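PDB 4UAP: glycosyl hydrolase, family 31/fibronectin type III domain protein from Clostridium perfringens, which binds N-acetylgalactosamine through a family 32 carbohydrate-binding module, probably helping the glycoside hydrolase it belongs to recognise galacto-configured glycans. Local coordinates for residues A[37-42]-A[53-58]; A[48-53]-A[136-141]; A[65-70]-A[145-150]. One frame throughout, in Å; residues are numbered along the deposited sequence. Where two conformers were deposited one is given.

How the interactions relate
Interactions 1 and 2 lie side by side near the sugar-binding end of this beta sandwich, their centres about 6 Å apart. They share L53, and the backbone of L39 probably hydrogen-bonds to that of L140 between them. Interaction 3 sits on the other side of the chain's centre, about 22 Å from the centre of interaction 1 and 28 Å from that of interaction 2. Interaction 1 closes before interaction 3 opens, whereas interaction 2 crosses both and brings together residues far apart in sequence. Strand 141-149, which pairs with strand 37-38 and with strand 64-74, ties the sugar-binding end to the far end.

Interaction 1: A[37-42]-A[53-58]; sequences MDLKWI and LPFEMT. With NGA (2-acetamido-2-deoxy-beta-D-galactopyranose), chain C.
M37, L39, L53, F55 and M57 meet in the buried interior of the beta sandwich, where strand 37-38 and the loop after it face the start of strand 55-61, which belongs to the other sheet. The contact is made by side chains throughout, with no hydrogen bond passing between the two segments. The M37 sulfur makes a Met-aromatic contact with F55, SD lying 3.8 Å from CE2. It comes in obliquely, 65° off the ring normal. With CG anti to the backbone N (chi1 -177°) and the chain bent further out, M37 also brings its SD to 4.0 Å from SD of M57.

L39 splits its two methyls between two partners. CD1 lies over one face of the F55 ring, displaced toward the rim and 4.1 Å from CG, while CD2 reaches CD2 of L53 at 3.9 Å. Around this core, L24 touches both methionines, and I142 of strand 141-149 packs on M57.

Farther along, the same loop contributes W41 and I42 to the GalNAc pocket. The W41 indole lays one face against the galactopyranose ring of the bound GalNAc, with C4 of the sugar 3.5 Å above the indole plane. W41 is steadied by NE1, which donates to the anti lone pair of D38 OD2 at 2.8 Å; R36 forms a salt bridge to that same oxygen. R75 adds a hydrogen bond to the sugar. Next to the tryptophan, the backbone N of I42 donates almost straight to the sugar's O6, at 3.0 Å and 174°.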
loop_
_atom_site.group_PDB
_atom_site.type_symbol
_atom_site.label_atom_id
_atom_site.label_comp_id
_atom_site.label_asym_id
_atom_site.label_seq_id
_atom_site.Cartn_x
_atom_site.Cartn_y
_atom_site.Cartn_z
ATOM N N MET A 37 -4.800 1.702 6.656
ATOM C CA MET A 37 -5.498 2.425 5.597
ATOM C C MET A 37 -6.536 1.479 4.990
ATOM O O MET A 37 -6.190 0.373 4.559
ATOM C CB MET A 37 -4.523 2.906 4.510
ATOM C CG MET A 37 -5.171 3.746 3.380
ATOM S SD MET A 37 -4.411 3.578 1.735
ATOM C CE MET A 37 -5.130 2.010 1.291
ATOM N N ASP A 38 -7.796 1.909 4.963
ATOM C CA ASP A 38 -8.894 1.120 4.415
ATOM C C ASP A 38 -9.658 1.926 3.362
ATOM O O ASP A 38 -9.902 3.118 3.545
ATOM C CB ASP A 38 -9.887 0.703 5.514
ATOM C CG ASP A 38 -9.453 -0.541 6.309
ATOM O OD1 ASP A 38 -8.253 -0.899 6.355
ATOM O OD2 ASP A 38 -10.353 -1.160 6.911
ATOM N N LEU A 39 -10.060 1.270 2.281
ATOM C CA LEU A 39 -11.082 1.812 1.397
ATOM C C LEU A 39 -12.355 2.024 2.221
ATOM O O LEU A 39 -12.542 1.352 3.239
ATOM C CB LEU A 39 -11.337 0.856 0.234
ATOM C CG LEU A 39 -11.066 1.411 -1.161
ATOM C CD1 LEU A 39 -9.625 1.883 -1.281
ATOM C CD2 LEU A 39 -11.407 0.368 -2.229
ATOM N N LYS A 40 -13.224 2.938 1.794
ATOM C CA LYS A 40 -14.448 3.234 2.548
ATOM C C LYS A 40 -15.212 1.976 2.963
ATOM O O LYS A 40 -15.486 1.097 2.138
ATOM C CB LYS A 40 -15.386 4.133 1.733
ATOM C CG LYS A 40 -14.983 5.596 1.662
ATOM C CD LYS A 40 -16.045 6.405 0.914
ATOM C CE LYS A 40 -15.616 7.857 0.744
ATOM N NZ LYS A 40 -15.050 8.430 1.996
ATOM N N TRP A 41 -15.553 1.892 4.244
ATOM C CA TRP A 41 -16.359 0.768 4.724
ATOM C C TRP A 41 -17.777 0.829 4.170
ATOM O O TRP A 41 -18.319 1.912 3.942
ATOM C CB TRP A 41 -16.410 0.742 6.251
ATOM C CG TRP A 41 -15.108 0.395 6.902
ATOM C CD1 TRP A 41 -13.869 0.351 6.310
ATOM C CD2 TRP A 41 -14.911 0.054 8.275
ATOM N NE1 TRP A 41 -12.921 -0.006 7.239
ATOM C CE2 TRP A 41 -13.532 -0.194 8.451
ATOM C CE3 TRP A 41 -15.775 -0.088 9.374
ATOM C CZ2 TRP A 41 -12.992 -0.566 9.687
ATOM C CZ3 TRP A 41 -15.235 -0.456 10.602
ATOM C CH2 TRP A 41 -13.855 -0.691 10.747
ATOM N N ILE A 42 -18.358 -0.340 3.938
ATOM C CA ILE A 42 -19.735 -0.448 3.494
ATOM C C ILE A 42 -20.657 -0.644 4.694
ATOM O O ILE A 42 -20.562 -1.657 5.379
ATOM C CB ILE A 42 -19.930 -1.630 2.529
ATOM C CG1 ILE A 42 -18.902 -1.582 1.398
ATOM C CG2 ILE A 42 -21.354 -1.636 1.988
ATOM C CD1 ILE A 42 -18.887 -0.295 0.671
ATOM N N LEU A 53 -11.232 -0.131 -6.447
ATOM C CA LEU A 53 -9.942 -0.527 -6.986
ATOM C C LEU A 53 -10.047 -0.389 -8.502
ATOM O O LEU A 53 -11.135 -0.508 -9.047
ATOM C CB LEU A 53 -9.593 -1.953 -6.575
ATOM C CG LEU A 53 -9.562 -2.166 -5.060
ATOM C CD1 LEU A 53 -9.176 -3.602 -4.729
ATOM C CD2 LEU A 53 -8.582 -1.175 -4.430
ATOM N N PRO A 54 -8.925 -0.137 -9.189
ATOM C CA PRO A 54 -7.570 -0.034 -8.634
ATOM C C PRO A 54 -7.363 1.237 -7.813
ATOM O O PRO A 54 -7.915 2.290 -8.134
ATOM C CB PRO A 54 -6.683 -0.021 -9.886
ATOM C CG PRO A 54 -7.559 0.613 -10.941
ATOM C CD PRO A 54 -8.944 0.074 -10.651
ATOM N N PHE A 55 -6.566 1.136 -6.758
ATOM C CA PHE A 55 -6.271 2.304 -5.934
ATOM C C PHE A 55 -4.772 2.599 -5.956
ATOM O O PHE A 55 -3.950 1.763 -5.589
ATOM C CB PHE A 55 -6.756 2.105 -4.490
ATOM C CG PHE A 55 -6.521 3.303 -3.622
ATOM C CD1 PHE A 55 -7.280 4.453 -3.799
ATOM C CD2 PHE A 55 -5.535 3.290 -2.644
ATOM C CE1 PHE A 55 -7.065 5.571 -3.018
ATOM C CE2 PHE A 55 -5.304 4.411 -1.860
ATOM C CZ PHE A 55 -6.073 5.557 -2.046
ATOM N N GLU A 56 -4.436 3.807 -6.382
ATOM C CA GLU A 56 -3.061 4.215 -6.601
ATOM C C GLU A 56 -2.526 5.014 -5.419
ATOM O O GLU A 56 -3.142 5.991 -4.983
ATOM C CB GLU A 56 -2.990 5.034 -7.890
ATOM C CG GLU A 56 -1.626 5.490 -8.318
ATOM C CD GLU A 56 -1.713 6.392 -9.545
ATOM O OE1 GLU A 56 -1.877 7.621 -9.369
ATOM O OE2 GLU A 56 -1.661 5.862 -10.675
ATOM N N MET A 57 -1.379 4.583 -4.904
ATOM C CA MET A 57 -0.718 5.228 -3.776
ATOM C C MET A 57 0.662 5.711 -4.236
ATOM O O MET A 57 1.478 4.913 -4.700
ATOM C CB MET A 57 -0.583 4.254 -2.598
ATOM C CG MET A 57 -1.909 3.819 -1.949
ATOM S SD MET A 57 -1.821 2.222 -1.059
ATOM C CE MET A 57 -1.896 1.072 -2.430
ATOM N N THR A 58 0.909 7.012 -4.120
ATOM C CA THR A 58 2.160 7.594 -4.598
ATOM C C THR A 58 3.078 7.955 -3.438
ATOM O O THR A 58 2.661 8.629 -2.496
ATOM C CB THR A 58 1.903 8.845 -5.443
ATOM O OG1 THR A 58 1.116 8.478 -6.583
ATOM C CG2 THR A 58 3.233 9.482 -5.903
HETATM C C1 NGA C . -16.043 -5.138 7.561
HETATM C C2 NGA C . -14.758 -5.284 8.371
HETATM C C3 NGA C . -14.022 -3.960 8.400
HETATM C C4 NGA C . -13.847 -3.466 6.970
HETATM C C5 NGA C . -15.232 -3.253 6.357
HETATM C C6 NGA C . -15.260 -2.776 4.910
HETATM C C7 NGA C . -14.480 -6.826 10.276
HETATM C C8 NGA C . -14.862 -7.115 11.698
HETATM N N2 NGA C . -15.036 -5.734 9.736
HETATM O O1 NGA C . -16.486 -6.431 7.221
HETATM O O3 NGA C . -12.798 -4.170 9.061
HETATM O O4 NGA C . -13.136 -4.443 6.240
HETATM O O5 NGA C . -15.903 -4.477 6.326
HETATM O O6 NGA C . -16.605 -2.749 4.442
HETATM O O7 NGA C . -13.697 -7.577 9.676
#

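Interaction 2: A[48-53]-A[136-141]; sequences QDKGTL and DKNTLA
N138 reaches across to the backbone of G51 and turns its amide so that ND2 donates to G51 O at 2.9 Å. The acceptor lies close to the amide plane, but the donor is tilted 29° from the plane of the G51 carbonyl. N138 CG lies beside its own backbone N (chi1 -59°), which brings ND2 to that oxygen. In the T52 conformer given, the two side chains run alongside each other, both pointing the same way. The other end of the amide faces K50. The extended lysine crosses N138 obliquely, its CD near the amide, and a water joins the two polar ends by accepting from K50 NZ and donating to N138 OD1.

One residue on from T52, the backbone takes over: L53 N donates to K137 O at 2.8 Å, in the carbonyl plane. The L53 side chain reaches the turn, with CD1 3.7 Å from T139 O. Its CD2 meets CD2 of L140 at 4.0 Å, the two leucines crossing at about a right angle.

The turn from D136 to T139 is held by D136 itself. Its OD1 takes two bonds, one from N138 N on the anti side and one from T139 OG1, which approaches from above the carboxylate plane. Beyond the contact, T139 packs on A85 of the GalNAc pocket, and its side chain comes to about 5 Å from the sugar. This is a type I beta turn carrying an Asx turn, set against an irregular loop beside the binding site of the beta-sandwich module.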
loop_
_atom_site.group_PDB
_atom_site.type_symbol
_atom_site.label_atom_id
_atom_site.label_comp_id
_atom_site.label_asym_id
_atom_site.label_seq_id
_atom_site.Cartn_x
_atom_site.Cartn_y
_atom_site.Cartn_z
ATOM N N GLN A 48 -23.990 4.158 -1.891
ATOM C CA GLN A 48 -23.450 4.440 -3.222
ATOM C C GLN A 48 -22.118 5.173 -3.123
ATOM O O GLN A 48 -21.354 5.198 -4.086
ATOM C CB GLN A 48 -24.448 5.247 -4.066
ATOM C CG GLN A 48 -25.689 4.455 -4.491
ATOM C CD GLN A 48 -25.339 3.112 -5.140
ATOM O OE1 GLN A 48 -25.718 2.045 -4.641
ATOM N NE2 GLN A 48 -24.614 3.162 -6.258
ATOM N N ASP A 49 -21.846 5.749 -1.950
ATOM C CA ASP A 49 -20.534 6.319 -1.622
ATOM C C ASP A 49 -19.510 5.221 -1.291
ATOM O O ASP A 49 -19.467 4.721 -0.161
ATOM C CB ASP A 49 -20.665 7.283 -0.440
ATOM C CG ASP A 49 -19.342 7.921 -0.050
ATOM O OD1 ASP A 49 -19.142 8.187 1.159
ATOM O OD2 ASP A 49 -18.507 8.165 -0.950
ATOM N N LYS A 50 -18.702 4.841 -2.275
ATOM C CA LYS A 50 -17.733 3.756 -2.096
ATOM C C LYS A 50 -16.357 4.103 -2.667
ATOM O O LYS A 50 -16.225 5.001 -3.503
ATOM C CB LYS A 50 -18.227 2.473 -2.764
ATOM C CG LYS A 50 -19.584 1.963 -2.299
ATOM C CD LYS A 50 -20.031 0.791 -3.176
ATOM C CE LYS A 50 -21.173 0.023 -2.536
ATOM N NZ LYS A 50 -21.399 -1.283 -3.208
ATOM N N GLY A 51 -15.335 3.384 -2.211
ATOM C CA GLY A 51 -14.029 3.458 -2.839
ATOM C C GLY A 51 -13.949 2.337 -3.844
ATOM O O GLY A 51 -14.646 1.325 -3.694
ATOM N N THR A 52 -13.110 2.482 -4.865
ATOM C CA THR A 52 -12.976 1.428 -5.862
ATOM C C THR A 52 -11.523 1.139 -6.211
ATOM O O THR A 52 -10.681 2.042 -6.248
ATOM C CB THR A 52 -13.728 1.773 -7.168
ATOM O OG1 THR A 52 -13.092 2.886 -7.805
ATOM C CG2 THR A 52 -15.194 2.105 -6.882
ATOM N N LEU A 53 -11.232 -0.131 -6.447
ATOM C CA LEU A 53 -9.942 -0.527 -6.986
ATOM C C LEU A 53 -10.047 -0.389 -8.502
ATOM O O LEU A 53 -11.135 -0.508 -9.047
ATOM C CB LEU A 53 -9.593 -1.953 -6.575
ATOM C CG LEU A 53 -9.562 -2.166 -5.060
ATOM C CD1 LEU A 53 -9.176 -3.602 -4.729
ATOM C CD2 LEU A 53 -8.582 -1.175 -4.430
ATOM N N ASP A 136 -13.753 -7.864 -2.739
ATOM C CA ASP A 136 -14.355 -7.263 -3.926
ATOM C C ASP A 136 -13.664 -5.944 -4.239
ATOM O O ASP A 136 -12.820 -5.484 -3.470
ATOM C CB ASP A 136 -15.862 -7.039 -3.743
ATOM C CG ASP A 136 -16.197 -6.169 -2.524
ATOM O OD1 ASP A 136 -15.626 -5.061 -2.370
ATOM O OD2 ASP A 136 -17.048 -6.595 -1.711
ATOM N N LYS A 137 -14.046 -5.325 -5.351
ATOM C CA LYS A 137 -13.346 -4.137 -5.827
ATOM C C LYS A 137 -13.660 -2.890 -4.998
ATOM O O LYS A 137 -13.107 -1.824 -5.257
ATOM C CB LYS A 137 -13.681 -3.881 -7.301
ATOM C CG LYS A 137 -15.090 -3.328 -7.524
ATOM C CD LYS A 137 -15.257 -2.798 -8.958
ATOM C CE LYS A 137 -16.538 -1.983 -9.113
ATOM N NZ LYS A 137 -17.767 -2.782 -8.817
ATOM N N ASN A 138 -14.545 -3.006 -4.012
ATOM C CA ASN A 138 -14.825 -1.863 -3.140
ATOM C C ASN A 138 -14.212 -2.024 -1.753
ATOM O O ASN A 138 -14.578 -1.301 -0.824
ATOM C CB ASN A 138 -16.334 -1.634 -2.998
ATOM C CG ASN A 138 -17.016 -1.372 -4.326
ATOM O OD1 ASN A 138 -17.943 -2.077 -4.694
ATOM N ND2 ASN A 138 -16.558 -0.350 -5.051
ATOM N N THR A 139 -13.268 -2.950 -1.618
ATOM C CA THR A 139 -12.706 -3.267 -0.314
ATOM C C THR A 139 -11.183 -3.401 -0.381
ATOM O O THR A 139 -10.644 -4.002 -1.309
ATOM C CB THR A 139 -13.325 -4.582 0.245
ATOM O OG1 THR A 139 -14.759 -4.483 0.225
ATOM C CG2 THR A 139 -12.857 -4.854 1.668
ATOM N N LEU A 140 -10.495 -2.843 0.609
ATOM C CA LEU A 140 -9.038 -2.918 0.676
ATOM C C LEU A 140 -8.563 -2.495 2.052
ATOM O O LEU A 140 -9.008 -1.468 2.568
ATOM C CB LEU A 140 -8.391 -2.011 -0.386
ATOM C CG LEU A 140 -6.858 -2.006 -0.370
ATOM C CD1 LEU A 140 -6.316 -3.356 -0.854
ATOM C CD2 LEU A 140 -6.308 -0.861 -1.194
ATOM N N ALA A 141 -7.654 -3.270 2.634
ATOM C CA ALA A 141 -7.039 -2.910 3.904
ATOM C C ALA A 141 -5.540 -3.141 3.824
ATOM O O ALA A 141 -5.090 -4.228 3.470
ATOM C CB ALA A 141 -7.645 -3.719 5.055
HETATM O O HOH W 1 -19.542 -3.413 -2.472
HETATM O O HOH W 2 -15.745 1.309 -0.503
#

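Interaction 3: A[65-70]-A[145-150]; sequences KTLENF and IEFYEK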
loop_
_atom_site.group_PDB
_atom_site.type_symbol
_atom_site.label_atom_id
_atom_site.label_comp_id
_atom_site.label_asym_id
_atom_site.label_seq_id
_atom_site.Cartn_x
_atom_site.Cartn_y
_atom_site.Cartn_z
ATOM N N LYS A 65 16.530 8.131 -3.697
ATOM C CA LYS A 65 17.003 7.194 -2.692
ATOM C C LYS A 65 17.339 5.877 -3.357
ATOM O O LYS A 65 16.633 5.444 -4.266
ATOM C CB LYS A 65 15.949 6.974 -1.603
ATOM C CG LYS A 65 15.539 8.240 -0.882
ATOM C CD LYS A 65 16.662 8.752 0.010
ATOM C CE LYS A 65 16.313 10.116 0.598
ATOM N NZ LYS A 65 17.347 10.591 1.562
ATOM N N THR A 66 18.416 5.241 -2.913
ATOM C CA THR A 66 18.708 3.888 -3.363
ATOM C C THR A 66 18.092 2.922 -2.354
ATOM O O THR A 66 18.412 2.958 -1.170
ATOM C CB THR A 66 20.227 3.662 -3.530
ATOM O OG1 THR A 66 20.891 3.970 -2.305
ATOM C CG2 THR A 66 20.775 4.607 -4.607
ATOM N N LEU A 67 17.194 2.070 -2.841
ATOM C CA LEU A 67 16.359 1.229 -1.982
ATOM C C LEU A 67 16.709 -0.251 -2.067
ATOM O O LEU A 67 16.890 -0.790 -3.157
ATOM C CB LEU A 67 14.880 1.409 -2.353
ATOM C CG LEU A 67 14.297 2.820 -2.259
ATOM C CD1 LEU A 67 12.856 2.856 -2.771
ATOM C CD2 LEU A 67 14.387 3.320 -0.817
ATOM N N GLU A 68 16.786 -0.911 -0.917
ATOM C CA GLU A 68 16.882 -2.368 -0.895
ATOM C C GLU A 68 15.517 -2.990 -1.218
ATOM O O GLU A 68 15.424 -3.939 -1.994
ATOM C CB GLU A 68 17.386 -2.863 0.465
ATOM C CG GLU A 68 18.819 -2.448 0.790
ATOM C CD GLU A 68 19.881 -3.266 0.038
ATOM O OE1 GLU A 68 19.539 -3.965 -0.947
ATOM O OE2 GLU A 68 21.067 -3.207 0.444
ATOM N N ASN A 69 14.455 -2.441 -0.635
ATOM C CA ASN A 69 13.105 -2.951 -0.884
ATOM C C ASN A 69 12.035 -1.996 -0.400
ATOM O O ASN A 69 12.331 -1.041 0.314
ATOM C CB ASN A 69 12.901 -4.315 -0.193
ATOM C CG ASN A 69 12.690 -4.189 1.323
ATOM O OD1 ASN A 69 11.664 -3.682 1.789
ATOM N ND2 ASN A 69 13.655 -4.666 2.092
ATOM N N PHE A 70 10.787 -2.256 -0.772
ATOM C CA PHE A 70 9.704 -1.787 0.071
ATOM C C PHE A 70 8.850 -2.991 0.444
ATOM O O PHE A 70 8.822 -4.003 -0.264
ATOM C CB PHE A 70 8.891 -0.648 -0.577
ATOM C CG PHE A 70 8.199 -1.002 -1.863
ATOM C CD1 PHE A 70 6.962 -1.632 -1.853
ATOM C CD2 PHE A 70 8.754 -0.639 -3.080
ATOM C CE1 PHE A 70 6.313 -1.924 -3.037
ATOM C CE2 PHE A 70 8.109 -0.939 -4.275
ATOM C CZ PHE A 70 6.888 -1.573 -4.252
ATOM N N ILE A 145 3.168 0.482 4.750
ATOM C CA ILE A 145 4.145 0.227 3.710
ATOM C C ILE A 145 5.445 0.863 4.170
ATOM O O ILE A 145 5.466 2.045 4.502
ATOM C CB ILE A 145 3.708 0.787 2.335
ATOM C CG1 ILE A 145 2.411 0.094 1.882
ATOM C CG2 ILE A 145 4.830 0.586 1.303
ATOM C CD1 ILE A 145 1.810 0.634 0.552
ATOM N N GLU A 146 6.504 0.056 4.232
ATOM C CA GLU A 146 7.823 0.487 4.708
ATOM C C GLU A 146 8.857 0.465 3.595
ATOM O O GLU A 146 8.851 -0.444 2.764
ATOM C CB GLU A 146 8.309 -0.418 5.848
ATOM C CG GLU A 146 7.470 -0.347 7.094
ATOM C CD GLU A 146 8.067 -1.135 8.229
ATOM O OE1 GLU A 146 8.843 -2.076 7.953
ATOM O OE2 GLU A 146 7.761 -0.812 9.398
ATOM N N PHE A 147 9.757 1.446 3.600
ATOM C CA PHE A 147 10.808 1.546 2.587
ATOM C C PHE A 147 12.177 1.370 3.245
ATOM O O PHE A 147 12.470 1.995 4.261
ATOM C CB PHE A 147 10.716 2.895 1.849
ATOM C CG PHE A 147 9.452 3.048 1.044
ATOM C CD1 PHE A 147 8.258 3.387 1.664
ATOM C CD2 PHE A 147 9.451 2.814 -0.321
ATOM C CE1 PHE A 147 7.086 3.498 0.936
ATOM C CE2 PHE A 147 8.293 2.931 -1.060
ATOM C CZ PHE A 147 7.102 3.272 -0.430
ATOM N N TYR A 148 12.997 0.491 2.683
ATOM C CA TYR A 148 14.304 0.185 3.269
ATOM C C TYR A 148 15.423 0.676 2.365
ATOM O O TYR A 148 15.555 0.227 1.223
ATOM C CB TYR A 148 14.445 -1.317 3.522
ATOM C CG TYR A 148 13.631 -1.796 4.700
ATOM C CD1 TYR A 148 12.278 -2.090 4.566
ATOM C CD2 TYR A 148 14.215 -1.939 5.949
ATOM C CE1 TYR A 148 11.528 -2.523 5.651
ATOM C CE2 TYR A 148 13.484 -2.370 7.034
ATOM C CZ TYR A 148 12.143 -2.655 6.887
ATOM O OH TYR A 148 11.427 -3.076 7.982
ATOM N N GLU A 149 16.221 1.603 2.876
ATOM C CA GLU A 149 17.281 2.216 2.085
ATOM C C GLU A 149 18.531 1.328 2.031
ATOM O O GLU A 149 18.855 0.630 2.994
ATOM C CB GLU A 149 17.624 3.599 2.654
ATOM C CG GLU A 149 18.516 4.440 1.743
ATOM C CD GLU A 149 18.757 5.849 2.274
ATOM O OE1 GLU A 149 18.458 6.116 3.461
ATOM O OE2 GLU A 149 19.245 6.694 1.492
ATOM N N LYS A 150 19.228 1.347 0.899
ATOM C CA LYS A 150 20.488 0.629 0.790
ATOM C C LYS A 150 21.552 1.391 1.569
ATOM O O LYS A 150 21.917 2.511 1.193
ATOM C CB LYS A 150 20.907 0.453 -0.670
ATOM C CG LYS A 150 22.183 -0.379 -0.863
ATOM C CD LYS A 150 22.429 -0.665 -2.340
ATOM C CE LYS A 150 23.647 -1.551 -2.578
ATOM N NZ LYS A 150 24.920 -0.873 -2.206
HETATM O O HOH W 3 17.563 8.864 3.853
#
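L67 and E149 form an antiparallel non-hydrogen-bonded pair beside a classic beta bulge, in which E68 and N69 both face Y148 where strand 64-74 turns a corner against strand 141-149 of the sandwich. Y148 O receives E68 N at 2.7 Å and, more weakly, N69 N at 3.4 Å. In return, Y148 N donates nearly straight to N69 O. Ahead of the bulge, K150 N donates to T66 O.

F147 can be followed outward from its backbone. CB leaves on the same side of the sheet as F70, and CG, anti to the carbonyl carbon (chi1 -65°), starts the ring alongside that neighbour. CD2 comes 3.5 Å from F70 CB, which sits over one face of the F147 ring, and the same atom has L67 CD1 4.2 Å away at the ring's edge. Farther out, CE2 lies 4.0 Å from F70 CG. The two side chains run the same way, but their ring planes stand 40° apart, an oblique pair. F59 also meets the F147 ring, while F70 stacks on Y116 and packs on I126 and I128 of strand 125-133, tying this side of the sheet into the core.

N69 and Y148 lie together on the other side, the amide turned 42° from the phenol ring. N69 OD1 comes near Y148 CD1 and is hydrogen-bonded to T71 OG1. Y148 OH donates to E146 OE1, which also bonds to Y73 OH. At the K65 end of the contact, K65 and E149 carry opposite charges too distant for a salt bridge; a water joins them, accepting from K65 NZ and donating to E149 OE1, 2.9 Å from each.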